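Local coordinates for aspartokinase (Synechocystis, PDB 3L76), which probably catalyses the ATP-dependent phosphorylation of L-aspartate to 4-phospho-L-aspartate and carries ACT domains that bind lysine and threonine, at residues L181-L193 with V578-G592. Residues are numbered along the deposited sequence; the frame is centred on the assembly and turned at random.
Sequences LTTDPRLVPEAQL and VDALKAAHSAFNLAG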
ATOM      1  N   LEU A 181     -21.361  25.855 -10.222  1.00 53.78           N
ATOM      2  CA  LEU A 181     -22.279  26.981 -10.061  1.00 71.77           C
ATOM      3  C   LEU A 181     -21.774  28.243 -10.767  1.00 63.63           C
ATOM      4  O   LEU A 181     -20.601  28.337 -11.113  1.00 62.06           O
ATOM      5  CB  LEU A 181     -22.529  27.255  -8.579  1.00 76.32           C
ATOM      6  CG  LEU A 181     -23.103  26.048  -7.827  1.00 74.03           C
ATOM      7  CD1 LEU A 181     -23.096  26.246  -6.313  1.00 48.11           C
ATOM      8  CD2 LEU A 181     -24.495  25.748  -8.322  1.00 70.90           C
ATOM      9  N   THR A 182     -22.677  29.198 -10.991  1.00 63.39           N
ATOM     10  CA  THR A 182     -22.342  30.464 -11.646  1.00 65.06           C
ATOM     11  C   THR A 182     -21.449  31.337 -10.780  1.00 68.57           C
ATOM     12  O   THR A 182     -20.725  32.203 -11.285  1.00 61.14           O
ATOM     13  CB  THR A 182     -23.593  31.273 -12.004  1.00 58.84           C
ATOM     14  OG1 THR A 182     -24.481  31.299 -10.880  1.00 64.28           O
ATOM     15  CG2 THR A 182     -24.295  30.665 -13.201  1.00 48.56           C
ATOM     16  N   THR A 183     -21.513  31.119  -9.473  1.00 50.95           N
ATOM     17  CA  THR A 183     -20.613  31.804  -8.561  1.00 54.94           C
ATOM     18  C   THR A 183     -20.645  31.162  -7.180  1.00 61.53           C
ATOM     19  O   THR A 183     -21.257  30.109  -6.993  1.00 58.31           O
ATOM     20  CB  THR A 183     -20.924  33.308  -8.462  1.00 47.45           C
ATOM     21  OG1 THR A 183     -19.809  33.980  -7.877  1.00 55.72           O
ATOM     22  CG2 THR A 183     -22.158  33.549  -7.617  1.00 51.31           C
ATOM     23  N   ASP A 184     -19.965  31.794  -6.229  1.00 57.01           N
ATOM     24  CA  ASP A 184     -19.883  31.293  -4.865  1.00 63.89           C
ATOM     25  C   ASP A 184     -21.178  31.538  -4.110  1.00 67.20           C
ATOM     26  O   ASP A 184     -21.481  32.675  -3.753  1.00 65.20           O
ATOM     27  CB  ASP A 184     -18.726  31.966  -4.131  1.00 65.60           C
ATOM     28  CG  ASP A 184     -18.658  31.580  -2.667  1.00 66.38           C
ATOM     29  OD1 ASP A 184     -17.884  32.212  -1.919  1.00 75.30           O
ATOM     30  OD2 ASP A 184     -19.375  30.650  -2.263  1.00 63.30           O
ATOM     31  N   PRO A 185     -21.928  30.459  -3.833  1.00 75.85           N
ATOM     32  CA  PRO A 185     -23.249  30.497  -3.190  1.00 77.48           C
ATOM     33  C   PRO A 185     -23.185  31.222  -1.858  1.00 83.03           C
ATOM     34  O   PRO A 185     -24.140  31.886  -1.459  1.00 72.43           O
ATOM     35  CB  PRO A 185     -23.558  29.020  -2.926  1.00 56.32           C
ATOM     36  CG  PRO A 185     -22.647  28.264  -3.788  1.00 78.64           C
ATOM     37  CD  PRO A 185     -21.416  29.086  -3.949  1.00 72.88           C
ATOM     38  N   ARG A 186     -22.055  31.074  -1.177  1.00 84.30           N
ATOM     39  CA  ARG A 186     -21.839  31.716   0.106  1.00 86.47           C
ATOM     40  C   ARG A 186     -21.971  33.238   0.036  1.00 81.25           C
ATOM     41  O   ARG A 186     -22.269  33.868   1.040  1.00 72.06           O
ATOM     42  CB  ARG A 186     -20.481  31.315   0.688  1.00 90.67           C
ATOM     43  CG  ARG A 186     -20.449  29.915   1.283  1.00 77.42           C
ATOM     44  CD  ARG A 186     -19.072  29.576   1.863  1.00103.68           C
ATOM     45  NE  ARG A 186     -18.239  28.786   0.953  1.00110.23           N
ATOM     46  CZ  ARG A 186     -17.237  29.270   0.223  1.00113.42           C
ATOM     47  NH1 ARG A 186     -16.923  30.557   0.283  1.00106.73           N
ATOM     48  NH2 ARG A 186     -16.542  28.463  -0.568  1.00116.92           N
ATOM     49  N   LEU A 187     -21.762  33.824  -1.142  1.00 85.14           N
ATOM     50  CA  LEU A 187     -21.904  35.271  -1.297  1.00 75.51           C
ATOM     51  C   LEU A 187     -23.122  35.635  -2.131  1.00 70.38           C
ATOM     52  O   LEU A 187     -23.676  36.717  -1.985  1.00 86.98           O
ATOM     53  CB  LEU A 187     -20.650  35.879  -1.920  1.00 68.83           C
ATOM     54  CG  LEU A 187     -19.301  35.393  -1.394  1.00 70.44           C
ATOM     55  CD1 LEU A 187     -18.171  36.186  -2.036  1.00 77.27           C
ATOM     56  CD2 LEU A 187     -19.244  35.505   0.113  1.00 55.13           C
ATOM     57  N   VAL A 188     -23.533  34.732  -3.014  1.00 66.88           N
ATOM     58  CA  VAL A 188     -24.682  34.978  -3.874  1.00 66.19           C
ATOM     59  C   VAL A 188     -25.586  33.752  -3.941  1.00 81.52           C
ATOM     60  O   VAL A 188     -25.443  32.913  -4.834  1.00 71.52           O
ATOM     61  CB  VAL A 188     -24.240  35.373  -5.288  1.00 68.02           C
ATOM     62  CG1 VAL A 188     -25.448  35.690  -6.155  1.00 56.96           C
ATOM     63  CG2 VAL A 188     -23.271  36.558  -5.231  1.00 47.85           C
ATOM     64  N   PRO A 189     -26.529  33.647  -2.990  1.00 91.99           N
ATOM     65  CA  PRO A 189     -27.424  32.486  -2.856  1.00 79.48           C
ATOM     66  C   PRO A 189     -28.173  32.138  -4.141  1.00 70.06           C
ATOM     67  O   PRO A 189     -28.537  30.975  -4.334  1.00 82.01           O
ATOM     68  CB  PRO A 189     -28.415  32.930  -1.770  1.00 68.47           C
ATOM     69  CG  PRO A 189     -27.687  33.957  -0.977  1.00 60.10           C
ATOM     70  CD  PRO A 189     -26.800  34.677  -1.968  1.00 67.76           C
ATOM     71  N   GLU A 190     -28.395  33.127  -5.003  1.00 67.53           N
ATOM     72  CA  GLU A 190     -29.124  32.910  -6.247  1.00 75.28           C
ATOM     73  C   GLU A 190     -28.258  32.246  -7.313  1.00 83.49           C
ATOM     74  O   GLU A 190     -28.685  32.085  -8.461  1.00 74.74           O
ATOM     75  CB  GLU A 190     -29.683  34.222  -6.782  1.00 83.43           C
ATOM     76  CG  GLU A 190     -30.399  35.049  -5.736  1.00101.11           C
ATOM     77  CD  GLU A 190     -29.444  35.718  -4.768  1.00 98.82           C
ATOM     78  OE1 GLU A 190     -29.655  35.608  -3.542  1.00117.30           O
ATOM     79  OE2 GLU A 190     -28.480  36.354  -5.235  1.00 92.79           O
ATOM     80  N   ALA A 191     -27.038  31.872  -6.929  1.00 68.63           N
ATOM     81  CA  ALA A 191     -26.144  31.130  -7.811  1.00 72.43           C
ATOM     82  C   ALA A 191     -26.858  29.914  -8.381  1.00 80.14           C
ATOM     83  O   ALA A 191     -27.449  29.129  -7.640  1.00 61.60           O
ATOM     84  CB  ALA A 191     -24.893  30.710  -7.074  1.00 46.13           C
ATOM     85  N   GLN A 192     -26.792  29.778  -9.700  1.00 72.50           N
ATOM     86  CA  GLN A 192     -27.512  28.742 -10.425  1.00 70.45           C
ATOM     87  C   GLN A 192     -26.549  27.635 -10.863  1.00 69.85           C
ATOM     88  O   GLN A 192     -25.356  27.887 -11.051  1.00 61.30           O
ATOM     89  CB  GLN A 192     -28.200  29.368 -11.642  1.00 68.23           C
ATOM     90  CG  GLN A 192     -29.264  28.507 -12.295  1.00104.68           C
ATOM     91  CD  GLN A 192     -29.940  29.225 -13.445  1.00117.26           C
ATOM     92  OE1 GLN A 192     -29.361  30.133 -14.045  1.00131.80           O
ATOM     93  NE2 GLN A 192     -31.170  28.830 -13.757  1.00120.22           N
ATOM     94  N   LEU A 193     -27.065  26.415 -11.021  1.00 62.76           N
ATOM     95  CA  LEU A 193     -26.245  25.289 -11.463  1.00 54.26           C
ATOM     96  C   LEU A 193     -26.078  25.331 -12.975  1.00 58.19           C
ATOM     97  O   LEU A 193     -27.056  25.382 -13.711  1.00 78.58           O
ATOM     98  CB  LEU A 193     -26.845  23.949 -11.018  1.00 49.48           C
ATOM     99  CG  LEU A 193     -26.064  22.653 -11.273  1.00 58.86           C
ATOM    100  CD1 LEU A 193     -24.636  22.733 -10.769  1.00 77.21           C
ATOM    101  CD2 LEU A 193     -26.781  21.492 -10.606  1.00 62.84           C
ATOM    102  N   VAL A 578     -17.620  41.884  -1.976  1.00 78.43           N
ATOM    103  CA  VAL A 578     -18.899  41.194  -1.999  1.00 87.46           C
ATOM    104  C   VAL A 578     -19.941  41.993  -2.773  1.00 82.47           C
ATOM    105  O   VAL A 578     -20.662  41.439  -3.603  1.00 75.00           O
ATOM    106  CB  VAL A 578     -19.412  40.893  -0.585  1.00 91.63           C
ATOM    107  CG1 VAL A 578     -20.823  40.337  -0.648  1.00 80.47           C
ATOM    108  CG2 VAL A 578     -18.490  39.910   0.108  1.00 84.13           C
ATOM    109  N   ASP A 579     -20.015  43.292  -2.512  1.00 65.87           N
ATOM    110  CA  ASP A 579     -20.980  44.131  -3.214  1.00 85.92           C
ATOM    111  C   ASP A 579     -20.725  44.068  -4.711  1.00 77.02           C
ATOM    112  O   ASP A 579     -21.653  44.024  -5.514  1.00 77.43           O
ATOM    113  CB  ASP A 579     -20.896  45.585  -2.745  1.00 95.77           C
ATOM    114  CG  ASP A 579     -20.918  45.717  -1.240  1.00108.28           C
ATOM    115  OD1 ASP A 579     -20.311  44.871  -0.553  1.00110.73           O
ATOM    116  OD2 ASP A 579     -21.533  46.681  -0.747  1.00125.34           O
ATOM    117  N   ALA A 580     -19.454  44.069  -5.081  1.00 75.02           N
ATOM    118  CA  ALA A 580     -19.073  44.065  -6.480  1.00 66.22           C
ATOM    119  C   ALA A 580     -19.415  42.726  -7.126  1.00 68.14           C
ATOM    120  O   ALA A 580     -19.813  42.671  -8.285  1.00 57.58           O
ATOM    121  CB  ALA A 580     -17.594  44.383  -6.620  1.00 42.94           C
ATOM    122  N   LEU A 581     -19.279  41.647  -6.365  1.00 54.72           N
ATOM    123  CA  LEU A 581     -19.601  40.329  -6.882  1.00 53.28           C
ATOM    124  C   LEU A 581     -21.086  40.223  -7.187  1.00 55.84           C
ATOM    125  O   LEU A 581     -21.476  39.673  -8.221  1.00 52.69           O
ATOM    126  CB  LEU A 581     -19.177  39.226  -5.903  1.00 60.83           C
ATOM    127  CG  LEU A 581     -19.514  37.792  -6.342  1.00 52.80           C
ATOM    128  CD1 LEU A 581     -18.710  37.359  -7.559  1.00 48.30           C
ATOM    129  CD2 LEU A 581     -19.317  36.822  -5.197  1.00 57.85           C
ATOM    130  N   LYS A 582     -21.907  40.742  -6.278  1.00 68.25           N
ATOM    131  CA  LYS A 582     -23.354  40.688  -6.434  1.00 79.83           C
ATOM    132  C   LYS A 582     -23.774  41.489  -7.659  1.00 65.93           C
ATOM    133  O   LYS A 582     -24.612  41.055  -8.441  1.00 69.58           O
ATOM    134  CB  LYS A 582     -24.052  41.222  -5.184  1.00 80.49           C
ATOM    135  CG  LYS A 582     -23.907  40.355  -3.936  1.00 84.51           C
ATOM    136  CD  LYS A 582     -24.593  41.022  -2.751  1.00 99.08           C
ATOM    137  CE  LYS A 582     -24.471  40.220  -1.467  1.00107.68           C
ATOM    138  NZ  LYS A 582     -25.094  40.960  -0.329  1.00110.40           N
ATOM    139  N   ALA A 583     -23.170  42.657  -7.822  1.00 61.09           N
ATOM    140  CA  ALA A 583     -23.442  43.517  -8.968  1.00 71.36           C
ATOM    141  C   ALA A 583     -23.146  42.818 -10.292  1.00 81.10           C
ATOM    142  O   ALA A 583     -23.953  42.871 -11.221  1.00 81.66           O
ATOM    143  CB  ALA A 583     -22.649  44.814  -8.860  1.00 59.74           C
ATOM    144  N   ALA A 584     -21.981  42.176 -10.377  1.00 49.40           N
ATOM    145  CA  ALA A 584     -21.601  41.421 -11.573  1.00 66.11           C
ATOM    146  C   ALA A 584     -22.557  40.264 -11.869  1.00 69.46           C
ATOM    147  O   ALA A 584     -22.912  40.024 -13.021  1.00 66.98           O
ATOM    148  CB  ALA A 584     -20.163  40.901 -11.457  1.00 46.58           C
ATOM    149  N   HIS A 585     -22.968  39.543 -10.831  1.00 49.49           N
ATOM    150  CA  HIS A 585     -23.872  38.400 -11.001  1.00 58.97           C
ATOM    151  C   HIS A 585     -25.246  38.847 -11.490  1.00 63.25           C
ATOM    152  O   HIS A 585     -25.885  38.158 -12.285  1.00 78.72           O
ATOM    153  CB  HIS A 585     -24.004  37.602  -9.698  1.00 50.83           C
ATOM    154  CG  HIS A 585     -24.485  36.192  -9.886  1.00 78.60           C
ATOM    155  ND1 HIS A 585     -25.815  35.837  -9.801  1.00 79.25           N
ATOM    156  CD2 HIS A 585     -23.808  35.045 -10.144  1.00 78.16           C
ATOM    157  CE1 HIS A 585     -25.936  34.536 -10.002  1.00 60.45           C
ATOM    158  NE2 HIS A 585     -24.734  34.033 -10.214  1.00 56.66           N
ATOM    159  N   SER A 586     -25.693  40.005 -11.012  1.00 73.60           N
ATOM    160  CA  SER A 586     -26.973  40.563 -11.437  1.00 87.55           C
ATOM    161  C   SER A 586     -26.880  41.219 -12.807  1.00 76.59           C
ATOM    162  O   SER A 586     -27.793  41.110 -13.619  1.00 57.31           O
ATOM    163  CB  SER A 586     -27.486  41.574 -10.413  1.00 65.83           C
ATOM    164  OG  SER A 586     -27.693  40.961  -9.154  1.00122.16           O
ATOM    165  N   ALA A 587     -25.775  41.909 -13.058  1.00 60.70           N
ATOM    166  CA  ALA A 587     -25.581  42.581 -14.338  1.00 64.54           C
ATOM    167  C   ALA A 587     -25.731  41.618 -15.505  1.00 67.19           C
ATOM    168  O   ALA A 587     -26.254  41.981 -16.550  1.00 69.39           O
ATOM    169  CB  ALA A 587     -24.223  43.261 -14.383  1.00 59.13           C
ATOM    170  N   PHE A 588     -25.285  40.382 -15.331  1.00 63.12           N
ATOM    171  CA  PHE A 588     -25.306  39.439 -16.440  1.00 63.72           C
ATOM    172  C   PHE A 588     -26.401  38.372 -16.327  1.00 69.28           C
ATOM    173  O   PHE A 588     -26.348  37.338 -16.989  1.00 58.49           O
ATOM    174  CB  PHE A 588     -23.912  38.840 -16.651  1.00 47.00           C
ATOM    175  CG  PHE A 588     -22.879  39.860 -17.094  1.00 51.89           C
ATOM    176  CD1 PHE A 588     -22.854  40.322 -18.407  1.00 40.79           C
ATOM    177  CD2 PHE A 588     -21.945  40.364 -16.199  1.00 57.73           C
ATOM    178  CE1 PHE A 588     -21.915  41.258 -18.818  1.00 51.40           C
ATOM    179  CE2 PHE A 588     -21.006  41.308 -16.604  1.00 58.72           C
ATOM    180  CZ  PHE A 588     -20.990  41.752 -17.914  1.00 50.75           C
ATOM    181  N   ASN A 589     -27.406  38.653 -15.502  1.00 83.59           N
ATOM    182  CA  ASN A 589     -28.568  37.776 -15.349  1.00 89.13           C
ATOM    183  C   ASN A 589     -28.208  36.328 -15.061  1.00 61.29           C
ATOM    184  O   ASN A 589     -28.866  35.417 -15.551  1.00 66.89           O
ATOM    185  CB  ASN A 589     -29.458  37.840 -16.591  1.00 85.11           C
ATOM    186  CG  ASN A 589     -30.002  39.228 -16.843  1.00 97.89           C
ATOM    187  OD1 ASN A 589     -30.285  39.978 -15.904  1.00100.88           O
ATOM    188  ND2 ASN A 589     -30.155  39.581 -18.113  1.00101.68           N
ATOM    189  N   LEU A 590     -27.172  36.127 -14.257  1.00 58.90           N
ATOM    190  CA  LEU A 590     -26.696  34.788 -13.932  1.00 81.71           C
ATOM    191  C   LEU A 590     -27.614  34.003 -12.977  1.00 87.69           C
ATOM    192  O   LEU A 590     -27.439  32.796 -12.788  1.00 77.87           O
ATOM    193  CB  LEU A 590     -25.265  34.857 -13.388  1.00 59.88           C
ATOM    194  CG  LEU A 590     -24.164  34.657 -14.432  1.00 67.29           C
ATOM    195  CD1 LEU A 590     -24.608  35.181 -15.777  1.00 71.54           C
ATOM    196  CD2 LEU A 590     -22.853  35.303 -14.003  1.00 78.49           C
ATOM    197  N   ALA A 591     -28.595  34.680 -12.390  1.00 74.46           N
ATOM    198  CA  ALA A 591     -29.511  34.025 -11.459  1.00 80.22           C
ATOM    199  C   ALA A 591     -30.472  33.064 -12.180  1.00 86.19           C
ATOM    200  O   ALA A 591     -30.760  31.961 -11.690  1.00 57.01           O
ATOM    201  CB  ALA A 591     -30.280  35.058 -10.674  1.00 54.38           C
ATOM    202  N   GLY A 592     -30.965  33.487 -13.340  1.00 57.21           N
ATOM    203  CA  GLY A 592     -31.745  32.609 -14.191  1.00 73.55           C
ATOM    204  C   GLY A 592     -32.945  33.308 -14.782  1.00 94.53           C
ATOM    205  O   GLY A 592     -33.891  32.664 -15.235  1.00125.91           O
TER
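The irregular loop holding T182, T183, L187 and V188 lies along helix 577-587 and the turn after it: L187 and V578 have CA atoms 6.7 Å apart at one end, E190 and A591 5.3 Å at the other. Between these ends H585 pushes its imidazole into the loop, and its NE2 hydrogen-bonds T182 OG1 at 2.8 Å, the hydroxyl lying in the ring plane at the edge. The same oxygen accepts the backbone N-H of Q192 (3.0 Å, N-H...O 157°), so one hydroxyl links the H585 ring to the returning arm of the loop at Q192. The ring is sandwiched: V188 CG1 makes a CH-pi contact on one face, 3.9 Å from the centroid and 22° off the normal, while L590 CB covers the opposite face. V188 CG1 is placed there by a chi1 of -177°, which leaves CG2 for L581 and K582. T183 CG2 adds an oblique contact to H585 CD2. With H585 replaced by an alanine, T182 OG1 would probably lose its ring partner and a gap would open between V188 and L590. Toward the start of the helix, L581 CD2 packs on L187 CD1 at 3.4 Å, the two side chains crossing nearly at right angles. T183 OG1 bonds V438 O, and V438 also touches L581, H585 and L590, so strand 437-453 underlies the contact. The helix ends in a Schellman motif, with N589 at positive phi and L590 N bonded to H585 O. This is an interdomain interface, docking a loop of the amino acid kinase domain on the last helix of the C-terminal ACT domain.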